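Local coordinates for protein alpha-L-rhamnosidase (Streptomyces avermitilis, PDB 3W5M) that releases terminal non-reducing alpha-L-rhamnose from alpha-L-rhamnosides by hydrolysis, including citrus flavonoids and gum arabic, and binds L-rhamnose through a calcium-dependent carbohydrate-binding module, at residues 46-49 with 53-56; 670-675 with 720-725; 814-819 with 858-863. All blocks are in the same frame, centred on the assembly; numbering follows the deposited sequence.

Contact 1 (46-49 with 53-56); sequences RVAS and GLSH
Ala48 and Leu54 bring the two backbones closest, their CA atoms 5.4 Å apart, where the end of strand 40-48 meets the short 3-10 turn at 53-54. Both belong to the N-terminal immunoglobulin-like beta domain, and the turn lies in the connection from this strand to its antiparallel neighbour, strand 60-66. Leu54 and Arg46 share most of the packing. The CG of Leu54 stands beside its own backbone N, anti to the carbonyl carbon (chi1 -73°), and from there CD2 reaches the strand, 3.5 Å from Arg46 O and 4.0 Å from Ala48 CB. The methyl of Ala48 also rests on the turn itself, with Ala48 CB 3.7 Å from Gly53 O. Arg46 and Ala48, two residues apart on the strand, both direct their CB toward the turn, while Val47 between them points away. The Arg46 chain runs extended from CG to NE over the turn, with Arg46 CD 3.2 Å from Leu54 O, and NE has a long, weak ion pair with Asp61 on strand 60-66. Leu54 also touches Pro105. At the far end of Arg46 the guanidinium has Ser55 O over one face, and its NH1 lies 3.7 Å from Ser55 CA.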
ATOM      1  N   ARG A  46     -30.931 -16.931 -11.659  1.00 27.76           N
ATOM      2  CA  ARG A  46     -31.685 -17.468 -10.527  1.00 29.56           C
ATOM      3  C   ARG A  46     -30.833 -17.464  -9.295  1.00 28.02           C
ATOM      4  O   ARG A  46     -29.643 -17.723  -9.380  1.00 27.32           O
ATOM      5  CB  ARG A  46     -32.108 -18.897 -10.793  1.00 30.63           C
ATOM      6  CG  ARG A  46     -33.126 -19.052 -11.889  1.00 34.64           C
ATOM      7  CD  ARG A  46     -33.303 -20.534 -12.114  1.00 37.40           C
ATOM      8  NE  ARG A  46     -34.500 -20.803 -12.895  1.00 42.88           N
ATOM      9  CZ  ARG A  46     -34.845 -22.011 -13.321  1.00 39.07           C
ATOM     10  NH1 ARG A  46     -34.076 -23.068 -13.052  1.00 37.22           N
ATOM     11  NH2 ARG A  46     -35.951 -22.143 -14.027  1.00 39.27           N
ATOM     12  N   VAL A  47     -31.463 -17.185  -8.154  1.00 27.62           N
ATOM     13  CA  VAL A  47     -30.805 -17.166  -6.857  1.00 26.87           C
ATOM     14  C   VAL A  47     -31.683 -17.966  -5.905  1.00 26.79           C
ATOM     15  O   VAL A  47     -32.908 -17.805  -5.911  1.00 26.10           O
ATOM     16  CB  VAL A  47     -30.655 -15.715  -6.299  1.00 27.25           C
ATOM     17  CG1 VAL A  47     -29.832 -15.717  -5.020  1.00 26.09           C
ATOM     18  CG2 VAL A  47     -30.068 -14.766  -7.328  1.00 25.28           C
ATOM     19  N   ALA A  48     -31.049 -18.807  -5.097  1.00 26.88           N
ATOM     20  CA  ALA A  48     -31.735 -19.705  -4.186  1.00 29.05           C
ATOM     21  C   ALA A  48     -30.904 -19.981  -2.936  1.00 30.42           C
ATOM     22  O   ALA A  48     -29.697 -19.666  -2.884  1.00 29.57           O
ATOM     23  CB  ALA A  48     -32.086 -21.007  -4.918  1.00 26.19           C
ATOM     24  N   SER A  49     -31.536 -20.570  -1.919  1.00 30.36           N
ATOM     25  CA  SER A  49     -30.883 -20.803  -0.634  1.00 30.29           C
ATOM     26  C   SER A  49     -30.031 -22.075  -0.633  1.00 30.60           C
ATOM     27  O   SER A  49     -29.323 -22.355   0.332  1.00 31.51           O
ATOM     28  CB  SER A  49     -31.923 -20.840   0.500  1.00 35.07           C
ATOM     29  OG  SER A  49     -32.727 -22.006   0.398  1.00 37.71           O
ATOM     30  N   GLY A  53     -31.685 -26.249  -4.890  1.00 39.09           N
ATOM     31  CA  GLY A  53     -32.854 -25.377  -4.950  1.00 34.82           C
ATOM     32  C   GLY A  53     -32.970 -24.455  -6.147  1.00 34.86           C
ATOM     33  O   GLY A  53     -33.993 -23.811  -6.322  1.00 33.48           O
ATOM     34  N   LEU A  54     -31.930 -24.370  -6.980  1.00 36.23           N
ATOM     35  CA  LEU A  54     -31.955 -23.451  -8.131  1.00 34.27           C
ATOM     36  C   LEU A  54     -32.995 -23.768  -9.223  1.00 37.39           C
ATOM     37  O   LEU A  54     -33.433 -22.870  -9.951  1.00 37.80           O
ATOM     38  CB  LEU A  54     -30.548 -23.291  -8.723  1.00 33.43           C
ATOM     39  CG  LEU A  54     -29.614 -22.437  -7.858  1.00 30.20           C
ATOM     40  CD1 LEU A  54     -28.153 -22.858  -8.042  1.00 31.08           C
ATOM     41  CD2 LEU A  54     -29.846 -20.979  -8.210  1.00 32.92           C
ATOM     42  N   SER A  55     -33.398 -25.033  -9.330  1.00 41.71           N
ATOM     43  CA  SER A  55     -34.459 -25.434 -10.278  1.00 45.27           C
ATOM     44  C   SER A  55     -35.851 -24.920  -9.876  1.00 47.10           C
ATOM     45  O   SER A  55     -36.721 -24.701 -10.740  1.00 46.22           O
ATOM     46  CB  SER A  55     -34.478 -26.954 -10.464  1.00 48.17           C
ATOM     47  OG  SER A  55     -34.507 -27.613  -9.214  1.00 54.01           O
ATOM     48  N   HIS A  56     -36.049 -24.729  -8.570  1.00 46.02           N
ATOM     49  CA  HIS A  56     -37.235 -24.054  -8.023  1.00 49.49           C
ATOM     50  C   HIS A  56     -36.754 -22.962  -7.063  1.00 45.28           C
ATOM     51  O   HIS A  56     -36.797 -23.147  -5.850  1.00 43.47           O
ATOM     52  CB  HIS A  56     -38.138 -25.055  -7.294  1.00 55.09           C
ATOM     53  CG  HIS A  56     -38.363 -26.324  -8.056  1.00 65.93           C
ATOM     54  ND1 HIS A  56     -37.666 -27.484  -7.791  1.00 69.19           N
ATOM     55  CD2 HIS A  56     -39.186 -26.607  -9.097  1.00 69.67           C
ATOM     56  CE1 HIS A  56     -38.060 -28.432  -8.625  1.00 71.91           C
ATOM     57  NE2 HIS A  56     -38.979 -27.925  -9.430  1.00 72.88           N
TER

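Contact 2 (670-675 with 720-725); sequences DAQTSD and LPSVHA
Gln672 and Ser722 make the central contact, a side-chain amide docked on a helix backbone within the six-hairpin glycosidase domain, the (alpha/alpha)6-barrel of this enzyme. Gln672 NE2 donates to Ser722 O over 3.0 Å, and the N-H...O angle of 167° makes the bond nearly straight. The acceptor lies close to the plane of the amide, whereas NE2 is tilted 22° from the plane of the Ser722 carbonyl. NE2 gives a second bond to Gly676 O, so both helix and loop grip the nitrogen and hold the amide's orientation. The other branch of the amide turns to Ser722 as well: Gln672 OE1 is 3.1 Å from Ser722 CB. Ala725, one turn further along helix 713-732, sets its methyl 3.9 Å from Gln672 NE2. The amide can span from loop to helix because CG is anti to the backbone N (chi1 -168°) and the chain continues extended beyond it. An alanine in place of Gln672 would probably leave both Ser722 O and Gly676 O without this donor and open a gap beside the Ala725 methyl. In the next shell, Ser722 OG is bonded to Ala719 O of its own helix, and Phe678 touches both Gln672 and Ser722. Further out, Thr673 OG1 donates to Asp675 OD1 within the loop that follows helix 658-671. A water closes the far side, donating to Asp675 O and, over 2.7 Å, to Ala725 O.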
ATOM      1  N   ASP A 670     -13.499  10.284   1.449  1.00 20.78           N
ATOM      2  CA  ASP A 670     -13.588  10.484   2.903  1.00 20.76           C
ATOM      3  C   ASP A 670     -12.708  11.662   3.314  1.00 22.68           C
ATOM      4  O   ASP A 670     -12.956  12.269   4.362  1.00 25.06           O
ATOM      5  CB  ASP A 670     -13.012   9.283   3.694  1.00 21.68           C
ATOM      6  CG  ASP A 670     -13.994   8.159   3.912  1.00 25.33           C
ATOM      7  OD1 ASP A 670     -15.220   8.324   3.693  1.00 23.85           O
ATOM      8  OD2 ASP A 670     -13.529   7.061   4.325  1.00 24.91           O
ATOM      9  N   ALA A 671     -11.654  11.934   2.536  1.00 20.84           N
ATOM     10  CA  ALA A 671     -10.673  12.991   2.879  1.00 20.44           C
ATOM     11  C   ALA A 671     -10.981  14.338   2.208  1.00 20.48           C
ATOM     12  O   ALA A 671     -10.352  15.363   2.554  1.00 22.89           O
ATOM     13  CB  ALA A 671      -9.261  12.558   2.539  1.00 21.70           C
ATOM     14  N   GLN A 672     -11.903  14.338   1.259  1.00 19.90           N
ATOM     15  CA  GLN A 672     -12.176  15.587   0.481  1.00 20.96           C
ATOM     16  C   GLN A 672     -12.570  16.702   1.451  1.00 21.54           C
ATOM     17  O   GLN A 672     -13.382  16.491   2.380  1.00 21.66           O
ATOM     18  CB  GLN A 672     -13.238  15.340  -0.592  1.00 21.99           C
ATOM     19  CG  GLN A 672     -13.381  16.474  -1.633  1.00 21.18           C
ATOM     20  CD  GLN A 672     -14.339  16.108  -2.761  1.00 23.50           C
ATOM     21  OE1 GLN A 672     -15.025  15.105  -2.680  1.00 25.28           O
ATOM     22  NE2 GLN A 672     -14.366  16.909  -3.836  1.00 21.33           N
ATOM     23  N   THR A 673     -11.988  17.890   1.277  1.00 22.14           N
ATOM     24  CA  THR A 673     -12.221  18.935   2.281  1.00 20.91           C
ATOM     25  C   THR A 673     -13.616  19.503   2.115  1.00 22.85           C
ATOM     26  O   THR A 673     -14.261  19.283   1.077  1.00 23.37           O
ATOM     27  CB  THR A 673     -11.229  20.089   2.178  1.00 23.07           C
ATOM     28  OG1 THR A 673     -11.541  20.863   1.001  1.00 22.99           O
ATOM     29  CG2 THR A 673      -9.802  19.553   2.139  1.00 24.72           C
ATOM     30  N   SER A 674     -14.070  20.223   3.144  1.00 23.85           N
ATOM     31  CA  SER A 674     -15.426  20.768   3.173  1.00 27.75           C
ATOM     32  C   SER A 674     -15.636  21.787   2.056  1.00 29.78           C
ATOM     33  O   SER A 674     -16.766  22.058   1.704  1.00 34.58           O
ATOM     34  CB  SER A 674     -15.731  21.411   4.511  1.00 26.96           C
ATOM     35  OG  SER A 674     -14.849  22.498   4.779  1.00 27.58           O
ATOM     36  N   ASP A 675     -14.571  22.365   1.513  1.00 31.23           N
ATOM     37  CA  ASP A 675     -14.746  23.253   0.359  1.00 32.13           C
ATOM     38  C   ASP A 675     -14.476  22.559  -0.986  1.00 31.51           C
ATOM     39  O   ASP A 675     -14.338  23.202  -2.040  1.00 28.79           O
ATOM     40  CB  ASP A 675     -13.986  24.571   0.543  1.00 40.03           C
ATOM     41  CG  ASP A 675     -12.491  24.391   0.588  1.00 47.36           C
ATOM     42  OD1 ASP A 675     -12.021  23.338   1.063  1.00 53.32           O
ATOM     43  OD2 ASP A 675     -11.774  25.316   0.151  1.00 54.43           O
ATOM     44  N   LEU A 720     -19.098  10.949  -9.283  1.00 22.56           N
ATOM     45  CA  LEU A 720     -19.518  12.199  -9.956  1.00 25.39           C
ATOM     46  C   LEU A 720     -19.840  13.397  -9.027  1.00 24.62           C
ATOM     47  O   LEU A 720     -19.357  14.485  -9.300  1.00 24.74           O
ATOM     48  CB  LEU A 720     -20.577  11.953 -11.068  1.00 26.48           C
ATOM     49  CG  LEU A 720     -20.840  13.135 -12.015  1.00 28.83           C
ATOM     50  CD1 LEU A 720     -19.581  13.595 -12.745  1.00 28.09           C
ATOM     51  CD2 LEU A 720     -21.957  12.789 -12.999  1.00 32.31           C
ATOM     52  N   PRO A 721     -20.575  13.204  -7.901  1.00 25.52           N
ATOM     53  CA  PRO A 721     -20.794  14.340  -6.970  1.00 24.45           C
ATOM     54  C   PRO A 721     -19.515  14.956  -6.372  1.00 24.16           C
ATOM     55  O   PRO A 721     -19.423  16.184  -6.230  1.00 23.48           O
ATOM     56  CB  PRO A 721     -21.678  13.730  -5.870  1.00 26.47           C
ATOM     57  CG  PRO A 721     -22.340  12.556  -6.545  1.00 27.06           C
ATOM     58  CD  PRO A 721     -21.304  11.994  -7.458  1.00 25.24           C
ATOM     59  N   SER A 722     -18.529  14.125  -6.024  1.00 22.86           N
ATOM     60  CA  SER A 722     -17.222  14.640  -5.540  1.00 21.56           C
ATOM     61  C   SER A 722     -16.481  15.392  -6.654  1.00 22.33           C
ATOM     62  O   SER A 722     -15.789  16.366  -6.380  1.00 22.77           O
ATOM     63  CB  SER A 722     -16.329  13.516  -4.976  1.00 20.76           C
ATOM     64  OG  SER A 722     -15.901  12.643  -6.006  1.00 20.84           O
ATOM     65  N   VAL A 723     -16.666  14.944  -7.899  1.00 22.01           N
ATOM     66  CA  VAL A 723     -16.062  15.570  -9.082  1.00 23.00           C
ATOM     67  C   VAL A 723     -16.683  16.973  -9.273  1.00 23.01           C
ATOM     68  O   VAL A 723     -15.954  17.942  -9.460  1.00 22.43           O
ATOM     69  CB  VAL A 723     -16.233  14.686 -10.338  1.00 22.55           C
ATOM     70  CG1 VAL A 723     -15.910  15.447 -11.631  1.00 22.83           C
ATOM     71  CG2 VAL A 723     -15.336  13.449 -10.238  1.00 23.67           C
ATOM     72  N   HIS A 724     -18.015  17.059  -9.190  1.00 24.67           N
ATOM     73  CA  HIS A 724     -18.725  18.359  -9.214  1.00 25.91           C
ATOM     74  C   HIS A 724     -18.157  19.303  -8.162  1.00 25.61           C
ATOM     75  O   HIS A 724     -17.869  20.472  -8.464  1.00 25.50           O
ATOM     76  CB  HIS A 724     -20.254  18.189  -9.038  1.00 27.92           C
ATOM     77  CG  HIS A 724     -21.034  19.467  -9.187  1.00 31.99           C
ATOM     78  ND1 HIS A 724     -21.604  19.860 -10.383  1.00 36.24           N
ATOM     79  CD2 HIS A 724     -21.321  20.450  -8.299  1.00 37.70           C
ATOM     80  CE1 HIS A 724     -22.216  21.024 -10.224  1.00 38.25           C
ATOM     81  NE2 HIS A 724     -22.058  21.406  -8.967  1.00 40.02           N
ATOM     82  N   ALA A 725     -17.975  18.810  -6.930  1.00 23.16           N
ATOM     83  CA  ALA A 725     -17.492  19.649  -5.851  1.00 23.30           C
ATOM     84  C   ALA A 725     -16.053  20.111  -6.099  1.00 22.25           C
ATOM     85  O   ALA A 725     -15.692  21.220  -5.712  1.00 24.21           O
ATOM     86  CB  ALA A 725     -17.615  18.939  -4.513  1.00 22.10           C
TER
HETATM   87  O   HOH W   1     -16.897  22.850  -3.881  1.00 36.53           O

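Contact 3 (814-819 with 858-863); sequences AYVLTL and LPVLTD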
ATOM      1  N   ALA A 814       5.035  20.480 -21.643  1.00 32.47           N
ATOM      2  CA  ALA A 814       4.103  21.512 -22.117  1.00 32.33           C
ATOM      3  C   ALA A 814       3.368  21.087 -23.386  1.00 32.74           C
ATOM      4  O   ALA A 814       2.167  21.333 -23.513  1.00 35.35           O
ATOM      5  CB  ALA A 814       4.809  22.850 -22.336  1.00 32.37           C
ATOM      6  N   TYR A 815       4.066  20.425 -24.302  1.00 34.46           N
ATOM      7  CA  TYR A 815       3.433  19.972 -25.530  1.00 31.52           C
ATOM      8  C   TYR A 815       2.686  18.674 -25.318  1.00 32.13           C
ATOM      9  O   TYR A 815       1.559  18.517 -25.781  1.00 28.61           O
ATOM     10  CB  TYR A 815       4.462  19.838 -26.637  1.00 34.34           C
ATOM     11  CG  TYR A 815       5.028  21.192 -26.966  1.00 35.74           C
ATOM     12  CD1 TYR A 815       4.200  22.198 -27.477  1.00 35.37           C
ATOM     13  CD2 TYR A 815       6.371  21.485 -26.732  1.00 36.33           C
ATOM     14  CE1 TYR A 815       4.707  23.450 -27.772  1.00 36.92           C
ATOM     15  CE2 TYR A 815       6.886  22.743 -27.018  1.00 33.87           C
ATOM     16  CZ  TYR A 815       6.052  23.717 -27.525  1.00 35.52           C
ATOM     17  OH  TYR A 815       6.556  24.967 -27.811  1.00 37.81           O
ATOM     18  N   VAL A 816       3.327  17.741 -24.619  1.00 29.41           N
ATOM     19  CA  VAL A 816       2.676  16.484 -24.295  1.00 28.13           C
ATOM     20  C   VAL A 816       1.290  16.738 -23.706  1.00 27.41           C
ATOM     21  O   VAL A 816       0.301  16.155 -24.176  1.00 28.45           O
ATOM     22  CB  VAL A 816       3.517  15.635 -23.311  1.00 26.40           C
ATOM     23  CG1 VAL A 816       2.666  14.486 -22.761  1.00 24.67           C
ATOM     24  CG2 VAL A 816       4.739  15.050 -24.029  1.00 25.57           C
ATOM     25  N   LEU A 817       1.212  17.590 -22.690  1.00 27.58           N
ATOM     26  CA  LEU A 817      -0.037  17.757 -21.958  1.00 28.79           C
ATOM     27  C   LEU A 817      -1.117  18.444 -22.784  1.00 30.05           C
ATOM     28  O   LEU A 817      -2.292  18.055 -22.731  1.00 26.99           O
ATOM     29  CB  LEU A 817       0.183  18.519 -20.657  1.00 31.41           C
ATOM     30  CG  LEU A 817       0.843  17.628 -19.590  1.00 31.45           C
ATOM     31  CD1 LEU A 817       1.429  18.469 -18.481  1.00 31.94           C
ATOM     32  CD2 LEU A 817      -0.132  16.607 -19.023  1.00 32.68           C
ATOM     33  N   THR A 818      -0.718  19.469 -23.538  1.00 29.05           N
ATOM     34  CA  THR A 818      -1.672  20.187 -24.378  1.00 29.56           C
ATOM     35  C   THR A 818      -2.175  19.326 -25.518  1.00 27.26           C
ATOM     36  O   THR A 818      -3.369  19.392 -25.825  1.00 29.80           O
ATOM     37  CB  THR A 818      -1.079  21.494 -24.938  1.00 28.02           C
ATOM     38  OG1 THR A 818       0.091  21.184 -25.716  1.00 30.98           O
ATOM     39  CG2 THR A 818      -0.734  22.408 -23.797  1.00 27.39           C
ATOM     40  N   LEU A 819      -1.303  18.519 -26.131  1.00 26.41           N
ATOM     41  CA  LEU A 819      -1.733  17.603 -27.187  1.00 27.14           C
ATOM     42  C   LEU A 819      -2.625  16.495 -26.623  1.00 28.87           C
ATOM     43  O   LEU A 819      -3.674  16.162 -27.202  1.00 27.42           O
ATOM     44  CB  LEU A 819      -0.549  17.012 -27.948  1.00 28.62           C
ATOM     45  CG  LEU A 819       0.135  18.061 -28.833  1.00 29.94           C
ATOM     46  CD1 LEU A 819       1.531  17.566 -29.158  1.00 29.99           C
ATOM     47  CD2 LEU A 819      -0.690  18.321 -30.101  1.00 30.71           C
ATOM     48  N   LEU A 858       4.629   8.897 -24.833  1.00 24.39           N
ATOM     49  CA  LEU A 858       4.652   7.957 -25.938  1.00 25.22           C
ATOM     50  C   LEU A 858       3.286   7.906 -26.643  1.00 27.06           C
ATOM     51  O   LEU A 858       3.238   7.850 -27.888  1.00 27.12           O
ATOM     52  CB  LEU A 858       5.177   6.559 -25.543  1.00 26.99           C
ATOM     53  CG  LEU A 858       6.632   6.371 -25.054  1.00 28.12           C
ATOM     54  CD1 LEU A 858       7.071   4.921 -25.155  1.00 28.74           C
ATOM     55  CD2 LEU A 858       7.625   7.254 -25.814  1.00 29.69           C
ATOM     56  N   PRO A 859       2.167   7.940 -25.874  1.00 27.96           N
ATOM     57  CA  PRO A 859       0.841   8.023 -26.542  1.00 27.30           C
ATOM     58  C   PRO A 859       0.657   9.259 -27.474  1.00 30.39           C
ATOM     59  O   PRO A 859       0.188   9.108 -28.611  1.00 30.17           O
ATOM     60  CB  PRO A 859      -0.136   8.077 -25.360  1.00 28.86           C
ATOM     61  CG  PRO A 859       0.564   7.295 -24.298  1.00 29.09           C
ATOM     62  CD  PRO A 859       2.015   7.735 -24.419  1.00 27.97           C
ATOM     63  N   VAL A 860       1.034  10.444 -27.005  1.00 29.93           N
ATOM     64  CA  VAL A 860       0.979  11.669 -27.831  1.00 31.04           C
ATOM     65  C   VAL A 860       1.846  11.542 -29.088  1.00 32.29           C
ATOM     66  O   VAL A 860       1.406  11.887 -30.198  1.00 32.92           O
ATOM     67  CB  VAL A 860       1.346  12.905 -27.007  1.00 29.74           C
ATOM     68  CG1 VAL A 860       1.782  14.063 -27.885  1.00 28.87           C
ATOM     69  CG2 VAL A 860       0.175  13.313 -26.129  1.00 30.54           C
ATOM     70  N   LEU A 861       3.062  11.024 -28.922  1.00 31.93           N
ATOM     71  CA  LEU A 861       3.953  10.766 -30.053  1.00 32.19           C
ATOM     72  C   LEU A 861       3.288   9.848 -31.093  1.00 32.04           C
ATOM     73  O   LEU A 861       3.364  10.114 -32.282  1.00 30.02           O
ATOM     74  CB  LEU A 861       5.314  10.207 -29.593  1.00 30.70           C
ATOM     75  CG  LEU A 861       6.291  11.176 -28.925  1.00 31.50           C
ATOM     76  CD1 LEU A 861       7.477  10.397 -28.369  1.00 31.13           C
ATOM     77  CD2 LEU A 861       6.782  12.231 -29.915  1.00 31.64           C
ATOM     78  N   THR A 862       2.620   8.795 -30.634  1.00 29.42           N
ATOM     79  CA  THR A 862       1.937   7.874 -31.528  1.00 31.56           C
ATOM     80  C   THR A 862       0.708   8.523 -32.164  1.00 31.77           C
ATOM     81  O   THR A 862       0.434   8.294 -33.349  1.00 32.84           O
ATOM     82  CB  THR A 862       1.518   6.571 -30.818  1.00 30.22           C
ATOM     83  OG1 THR A 862       2.639   5.681 -30.739  1.00 33.44           O
ATOM     84  CG2 THR A 862       0.412   5.853 -31.606  1.00 29.75           C
ATOM     85  N   ASP A 863      -0.014   9.329 -31.391  1.00 32.48           N
ATOM     86  CA  ASP A 863      -1.249   9.957 -31.882  1.00 36.84           C
ATOM     87  C   ASP A 863      -0.966  10.905 -33.023  1.00 39.39           C
ATOM     88  O   ASP A 863      -1.791  11.077 -33.909  1.00 39.29           O
ATOM     89  CB  ASP A 863      -1.932  10.784 -30.803  1.00 40.92           C
ATOM     90  CG  ASP A 863      -2.665   9.949 -29.779  1.00 48.82           C
ATOM     91  OD1 ASP A 863      -2.922   8.738 -30.001  1.00 51.10           O
ATOM     92  OD2 ASP A 863      -2.991  10.539 -28.727  1.00 55.10           O
TER
HETATM   93  O   HOH W   2      -3.022  13.660 -28.588  1.00 42.78           O
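Two helices of the (alpha/alpha)6-barrel domain, 812-820 and 854-863, pack together here through a small, fully buried apolar contact. Their backbones come nearest at Val816 and Val860, whose CA atoms are 6.2 Å apart. Val860 carries the contact from its side, pointing its CB toward the other helix and turning CG1 to Leu819 and CG2 chiefly to Val816, one turn earlier. Its CG1, anti to the backbone N (chi1 159°), meets Leu819 at two points, 3.7 Å from Leu819 CD1 and 3.8 Å from Leu819 CB. The two side chains cross at about a right angle, so that the valine branch lies across the leucine. The other methyl, Val860 CG2, lies against the opposing backbone, 3.5 Å from Val816 O, and more loosely beside Val816 CG1 at 4.4 Å. Val816 itself continues the packing toward the start of helix 854-863, where it touches Arg856 and Leu857. Beyond Leu819, its carbonyl oxygen accepts a hydrogen bond from Arg829 NH1 of helix 829-842. That helix lies between the pair in sequence and touches both, Tyr815 resting on Ala832, Arg835 and Leu839 while Leu861 packs on Leu836; Leu861 and Leu858 also reach helix 867-875.

From the N terminus, contact 1 closes first: with three residues between its segments, it folds a turn back onto the strand it has just left, within the immunoglobulin-like domain. The calcium-binding module and further beta domains then follow before the barrel begins. There, contact 2 closes a loop of 44 residues, bringing the loop after helix 658-671 to helix 713-732. Contact 3 closes one of 38 residues, joining helices 812-820 and 854-863. The three run in series, neither nesting nor crossing. Contacts 2 and 3 share the barrel domain, their centres 29 Å apart, whereas the centre of contact 1 lies 42 Å from that of contact 2 and 53 Å from that of contact 3.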